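Local coordinates for amorpha-4,11-diene synthase (PDB 4GAX), which probably converts farnesyl diphosphate into a cyclic sesquiterpene with loss of diphosphate, the form here being a mutant of an alpha-bisabolol synthase, at residues G453-R458 and E501-D506; R389-E394 and V414-A419. One frame throughout, in Å; residues are numbered along the deposited sequence.

Overall arrangement
Both interactions lie in the all-helical metal-binding domain of a plant terpene synthase. Interaction 2 comes first along the chain and closes before interaction 1 opens. It sets helix 374-399 against the end of helix 407-416, near the surface. Interaction 1 is buried and joins helix 447-461 to helix 489-513. Their centres are about 18 Å apart, and the nearest atoms are about 4 Å apart without touching. A salt bridge from Arg457 to Asp410 ties helix 447-461 to helix 407-416, so the two pairs are linked through their inner members. The contacts thus join neighbouring helices of the fold that, in this family, surrounds the active-site pocket.

Interaction 1. Residues G453-R458 and E501-D506; sequences GILGRR and EDLWKD
Leu455 places its CD2 methyl over one face of Trp504, above the six-membered ring. Leu455 CD2 lies 3.5 Å from the centroid of the six-membered ring of Trp504 and 11° off its normal, a clear CH-pi contact. Leu455 CG stands anti to the backbone N (chi1 174°), which carries the methyl across to the ring. The side chains of Leu455 and Trp504 cross at about a right angle.

Beside this pair, Leu503 pushes CD1 into helix 447-461. Leu503 CD1 lies 3.8 Å from Leu455 CA. It also touches Ile454 CG2. Arg458, one turn on from Ile454, adds its aliphatic CG, 4.0 Å from Leu503 CD1. Leu503 also touches Tyr451. Tyr451, Ile454, Leu455 and Arg458 have the i, i+3, i+4, i+7 spacing of a hole, and Leu503 is the knob, consistent with knobs-into-holes packing. The two helix segments run nearly antiparallel, at 156°, with their axes 10.1 Å apart.

The tight part is therefore Leu455, Leu503 and Trp504, all buried. The looser side is Ile454 and Arg458, both partly exposed, which give only 20 and 12 Å² to the contact. The Arg458 chain bends beyond CG. Trp504 also has a cation-pi contact with Lys216 and touches Val529 of helix 519-535. An alanine in place of Trp504 would probably leave Leu455 CD2 without its aromatic platform and Lys216 without its pi partner.

Between the two segments the grip is apolar, so the fit rests on shape and dispersion, and no charge pair holds them together here.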
loop_
_atom_site.group_PDB
_atom_site.type_symbol
_atom_site.label_atom_id
_atom_site.label_comp_id
_atom_site.label_asym_id
_atom_site.label_seq_id
_atom_site.Cartn_x
_atom_site.Cartn_y
_atom_site.Cartn_z
ATOM N N GLY A 453 6.021 -0.660 -11.311
ATOM C CA GLY A 453 5.421 -1.151 -12.542
ATOM C C GLY A 453 5.876 -2.554 -12.919
ATOM O O GLY A 453 5.060 -3.401 -13.303
ATOM N N ILE A 454 7.179 -2.810 -12.820
ATOM C CA ILE A 454 7.723 -4.121 -13.169
ATOM C C ILE A 454 7.260 -5.190 -12.171
ATOM O O ILE A 454 6.861 -6.295 -12.562
ATOM C CB ILE A 454 9.260 -4.112 -13.189
ATOM C CG1 ILE A 454 9.789 -3.178 -14.282
ATOM C CG2 ILE A 454 9.797 -5.522 -13.421
ATOM C CD1 ILE A 454 11.314 -3.111 -14.325
ATOM N N LEU A 455 7.316 -4.858 -10.885
ATOM C CA LEU A 455 6.890 -5.778 -9.832
ATOM C C LEU A 455 5.417 -6.154 -10.011
ATOM O O LEU A 455 5.042 -7.313 -9.849
ATOM C CB LEU A 455 7.092 -5.134 -8.462
ATOM C CG LEU A 455 6.576 -5.900 -7.234
ATOM C CD1 LEU A 455 7.218 -7.269 -7.114
ATOM C CD2 LEU A 455 6.834 -5.096 -5.976
ATOM N N GLY A 456 4.594 -5.162 -10.343
ATOM C CA GLY A 456 3.176 -5.374 -10.572
ATOM C C GLY A 456 2.937 -6.360 -11.698
ATOM O O GLY A 456 2.053 -7.221 -11.604
ATOM N N ARG A 457 3.726 -6.235 -12.762
ATOM C CA ARG A 457 3.627 -7.146 -13.885
ATOM C C ARG A 457 4.080 -8.540 -13.470
ATOM O O ARG A 457 3.443 -9.529 -13.830
ATOM C CB ARG A 457 4.460 -6.630 -15.063
ATOM C CG ARG A 457 4.120 -7.249 -16.405
ATOM C CD ARG A 457 5.052 -6.737 -17.505
ATOM N NE ARG A 457 6.447 -6.728 -17.068
ATOM C CZ ARG A 457 7.202 -7.817 -16.935
ATOM N NH1 ARG A 457 6.702 -9.018 -17.202
ATOM N NH2 ARG A 457 8.459 -7.704 -16.530
ATOM N N ARG A 458 5.169 -8.623 -12.703
ATOM C CA ARG A 458 5.681 -9.923 -12.265
ATOM C C ARG A 458 4.703 -10.619 -11.323
ATOM O O ARG A 458 4.483 -11.827 -11.423
ATOM C CB ARG A 458 7.041 -9.790 -11.566
ATOM C CG ARG A 458 8.145 -9.150 -12.406
ATOM C CD ARG A 458 8.684 -10.090 -13.472
ATOM N NE ARG A 458 9.578 -9.393 -14.395
ATOM C CZ ARG A 458 10.275 -9.983 -15.363
ATOM N NH1 ARG A 458 10.196 -11.295 -15.539
ATOM N NH2 ARG A 458 11.057 -9.259 -16.154
ATOM N N GLU A 501 11.792 -11.127 -5.189
ATOM C CA GLU A 501 12.485 -10.713 -3.969
ATOM C C GLU A 501 13.507 -9.627 -4.268
ATOM O O GLU A 501 13.671 -8.683 -3.493
ATOM C CB GLU A 501 13.165 -11.909 -3.296
ATOM C CG GLU A 501 12.174 -12.834 -2.612
ATOM C CD GLU A 501 11.189 -12.070 -1.719
ATOM O OE1 GLU A 501 9.998 -11.964 -2.085
ATOM O OE2 GLU A 501 11.609 -11.573 -0.658
ATOM N N ASP A 502 14.207 -9.768 -5.386
ATOM C CA ASP A 502 15.135 -8.727 -5.824
ATOM C C ASP A 502 14.433 -7.379 -5.942
ATOM O O ASP A 502 14.966 -6.351 -5.526
ATOM C CB ASP A 502 15.749 -9.105 -7.169
ATOM C CG ASP A 502 16.872 -10.115 -7.032
ATOM O OD1 ASP A 502 17.134 -10.551 -5.890
ATOM O OD2 ASP A 502 17.490 -10.468 -8.063
ATOM N N LEU A 503 13.227 -7.386 -6.493
ATOM C CA LEU A 503 12.484 -6.137 -6.703
ATOM C C LEU A 503 12.093 -5.455 -5.397
ATOM O O LEU A 503 12.177 -4.227 -5.282
ATOM C CB LEU A 503 11.247 -6.395 -7.572
ATOM C CG LEU A 503 11.595 -6.629 -9.039
ATOM C CD1 LEU A 503 10.408 -7.251 -9.757
ATOM C CD2 LEU A 503 12.016 -5.322 -9.714
ATOM N N TRP A 504 11.642 -6.219 -4.407
ATOM C CA TRP A 504 11.288 -5.596 -3.131
ATOM C C TRP A 504 12.519 -4.920 -2.544
ATOM O O TRP A 504 12.422 -3.849 -1.931
ATOM C CB TRP A 504 10.733 -6.619 -2.120
ATOM C CG TRP A 504 9.387 -7.228 -2.475
ATOM C CD1 TRP A 504 9.133 -8.546 -2.761
ATOM C CD2 TRP A 504 8.119 -6.552 -2.544
ATOM N NE1 TRP A 504 7.790 -8.722 -3.019
ATOM C CE2 TRP A 504 7.146 -7.518 -2.892
ATOM C CE3 TRP A 504 7.708 -5.226 -2.343
ATOM C CZ2 TRP A 504 5.792 -7.198 -3.050
ATOM C CZ3 TRP A 504 6.352 -4.908 -2.505
ATOM C CH2 TRP A 504 5.418 -5.889 -2.853
ATOM N N LYS A 505 13.677 -5.555 -2.705
ATOM C CA LYS A 505 14.916 -4.969 -2.201
ATOM C C LYS A 505 15.280 -3.693 -2.976
ATOM O O LYS A 505 15.735 -2.704 -2.384
ATOM C CB LYS A 505 16.063 -5.996 -2.225
ATOM C CG LYS A 505 16.014 -6.982 -1.039
ATOM C CD LYS A 505 17.181 -7.982 -1.040
ATOM C CE LYS A 505 17.118 -8.905 -2.240
ATOM N NZ LYS A 505 18.233 -9.904 -2.190
ATOM N N ASP A 506 15.096 -3.719 -4.293
ATOM C CA ASP A 506 15.339 -2.530 -5.112
ATOM C C ASP A 506 14.431 -1.392 -4.664
ATOM O O ASP A 506 14.843 -0.229 -4.572
ATOM C CB ASP A 506 15.072 -2.835 -6.589
ATOM C CG ASP A 506 16.177 -3.648 -7.227
ATOM O OD1 ASP A 506 17.356 -3.468 -6.834
ATOM O OD2 ASP A 506 15.866 -4.463 -8.125
#

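Interaction 2. Residues R389-E394 and V414-A419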
loop_
_atom_site.group_PDB
_atom_site.type_symbol
_atom_site.label_atom_id
_atom_site.label_comp_id
_atom_site.label_asym_id
_atom_site.label_seq_id
_atom_site.Cartn_x
_atom_site.Cartn_y
_atom_site.Cartn_z
ATOM N N ARG A 389 -2.989 7.759 -23.646
ATOM C CA ARG A 389 -2.070 7.785 -24.779
ATOM C C ARG A 389 -1.378 6.454 -24.935
ATOM O O ARG A 389 -1.344 5.881 -26.021
ATOM C CB ARG A 389 -0.981 8.811 -24.502
ATOM C CG ARG A 389 -0.869 9.909 -25.502
ATOM C CD ARG A 389 0.115 10.925 -24.984
ATOM N NE ARG A 389 -0.518 12.217 -24.745
ATOM C CZ ARG A 389 -0.166 13.049 -23.773
ATOM N NH1 ARG A 389 0.813 12.709 -22.932
ATOM N NH2 ARG A 389 -0.795 14.215 -23.646
ATOM N N ASN A 390 -0.810 5.962 -23.841
ATOM C CA ASN A 390 -0.025 4.735 -23.915
ATOM C C ASN A 390 -0.900 3.492 -24.049
ATOM O O ASN A 390 -0.459 2.477 -24.590
ATOM C CB ASN A 390 0.970 4.636 -22.755
ATOM C CG ASN A 390 2.150 5.583 -22.929
ATOM O OD1 ASN A 390 3.146 5.245 -23.577
ATOM N ND2 ASN A 390 2.035 6.779 -22.363
ATOM N N LEU A 391 -2.140 3.573 -23.565
ATOM C CA LEU A 391 -3.114 2.535 -23.892
ATOM C C LEU A 391 -3.321 2.509 -25.409
ATOM O O LEU A 391 -3.472 1.441 -26.001
ATOM C CB LEU A 391 -4.445 2.751 -23.164
ATOM C CG LEU A 391 -4.491 2.405 -21.670
ATOM C CD1 LEU A 391 -5.852 2.734 -21.076
ATOM C CD2 LEU A 391 -4.152 0.932 -21.430
ATOM N N MET A 392 -3.294 3.683 -26.043
ATOM C CA MET A 392 -3.493 3.770 -27.493
ATOM C C MET A 392 -2.233 3.354 -28.243
ATOM O O MET A 392 -2.303 2.910 -29.399
ATOM C CB MET A 392 -3.908 5.175 -27.918
ATOM C CG MET A 392 -4.386 5.247 -29.365
ATOM S SD MET A 392 -5.845 4.211 -29.619
ATOM C CE MET A 392 -5.469 3.472 -31.210
ATOM N N VAL A 393 -1.084 3.502 -27.589
ATOM C CA VAL A 393 0.172 3.022 -28.153
ATOM C C VAL A 393 0.067 1.529 -28.434
ATOM O O VAL A 393 0.344 1.078 -29.553
ATOM C CB VAL A 393 1.370 3.285 -27.213
ATOM C CG1 VAL A 393 2.532 2.337 -27.530
ATOM C CG2 VAL A 393 1.812 4.738 -27.307
ATOM N N GLU A 394 -0.353 0.771 -27.422
ATOM C CA GLU A 394 -0.426 -0.676 -27.561
ATOM C C GLU A 394 -1.585 -1.144 -28.440
ATOM O O GLU A 394 -1.584 -2.285 -28.911
ATOM C CB GLU A 394 -0.433 -1.368 -26.196
ATOM C CG GLU A 394 -1.321 -0.734 -25.156
ATOM C CD GLU A 394 -0.931 -1.153 -23.747
ATOM O OE1 GLU A 394 0.251 -1.503 -23.540
ATOM O OE2 GLU A 394 -1.801 -1.137 -22.847
ATOM N N VAL A 414 4.827 0.645 -17.388
ATOM C CA VAL A 414 4.993 1.470 -16.196
ATOM C C VAL A 414 3.849 2.468 -16.199
ATOM O O VAL A 414 3.289 2.810 -15.153
ATOM C CB VAL A 414 6.334 2.228 -16.200
ATOM C CG1 VAL A 414 6.340 3.320 -15.134
ATOM C CG2 VAL A 414 7.488 1.265 -15.980
ATOM N N ILE A 415 3.507 2.919 -17.400
ATOM C CA ILE A 415 2.424 3.866 -17.592
ATOM C C ILE A 415 1.061 3.166 -17.575
ATOM O O ILE A 415 0.206 3.483 -16.751
ATOM C CB ILE A 415 2.605 4.645 -18.907
ATOM C CG1 ILE A 415 3.886 5.486 -18.843
ATOM C CG2 ILE A 415 1.392 5.526 -19.180
ATOM C CD1 ILE A 415 4.379 5.964 -20.196
ATOM N N THR A 416 0.863 2.200 -18.465
ATOM C CA THR A 416 -0.449 1.565 -18.594
ATOM C C THR A 416 -0.852 0.739 -17.382
ATOM O O THR A 416 -2.025 0.386 -17.235
ATOM C CB THR A 416 -0.536 0.662 -19.836
ATOM O OG1 THR A 416 0.360 -0.447 -19.681
ATOM C CG2 THR A 416 -0.192 1.448 -21.095
ATOM N N GLY A 417 0.112 0.425 -16.521
ATOM C CA GLY A 417 -0.173 -0.321 -15.309
ATOM C C GLY A 417 -0.645 0.602 -14.197
ATOM O O GLY A 417 -1.032 0.141 -13.117
ATOM N N GLY A 418 -0.597 1.908 -14.455
ATOM C CA GLY A 418 -1.127 2.891 -13.520
ATOM C C GLY A 418 -0.181 3.443 -12.460
ATOM O O GLY A 418 -0.613 4.216 -11.599
ATOM N N ALA A 419 1.097 3.063 -12.506
ATOM C CA ALA A 419 2.043 3.464 -11.451
ATOM C C ALA A 419 2.160 4.985 -11.363
ATOM O O ALA A 419 2.076 5.554 -10.272
ATOM C CB ALA A 419 3.417 2.835 -11.676
#
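Asn390 lies against Ile415 along its whole side chain. Asn390 CB meets the CG2 methyl of Ile415 at 3.7 Å and also approaches CG2 of Thr416. One bond further out, Asn390 CG comes to 3.5 Å from Ile415 CD1. At the tip the amide splits. Asn390 OD1 faces Ile415 CD1. Asn390 ND2 lies 3.3 Å from Ile415 CD1. Asn390 ND2 also touches Ile415 CG2. Ile415 CD1 thus contacts all three outer atoms of the amide, and the two side chains cross at about a right angle. The polar need of Asn390 ND2 is met within its own helix, by a hydrogen bond to the carbonyl O of Asp386. That bond would help to hold the rotation of the amide beside the isoleucine.

The segments belong to helices 374-399 and 407-416 of the terpene synthase alpha-helical fold. The second helix stops here in a Schellman motif. Gly418 has a positive phi of 90° and its N bonds to Ile415 O, while the bond from Ala419 N to Val414 O is weak. Helix 419-429 starts straight after.

Thr416 is the other main residue. Its OG1 sits between the backbone N and the carbonyl carbon (chi1 66°) and bonds to Val412 O, one turn back. This turns the methyl CG2 toward helix 374-399. Thr416 CG2 lies 3.5 Å from Glu394 OE2 and also touches Asn390 O. The contact with the carboxylate is van der Waals only. Leu391 closes the inner side, with its CD2 at 4.0 Å from Thr416 CB. It also rests on Ile315, Asp316 and Tyr319 of helix 299-322, which carries the family's aspartate-rich sequence.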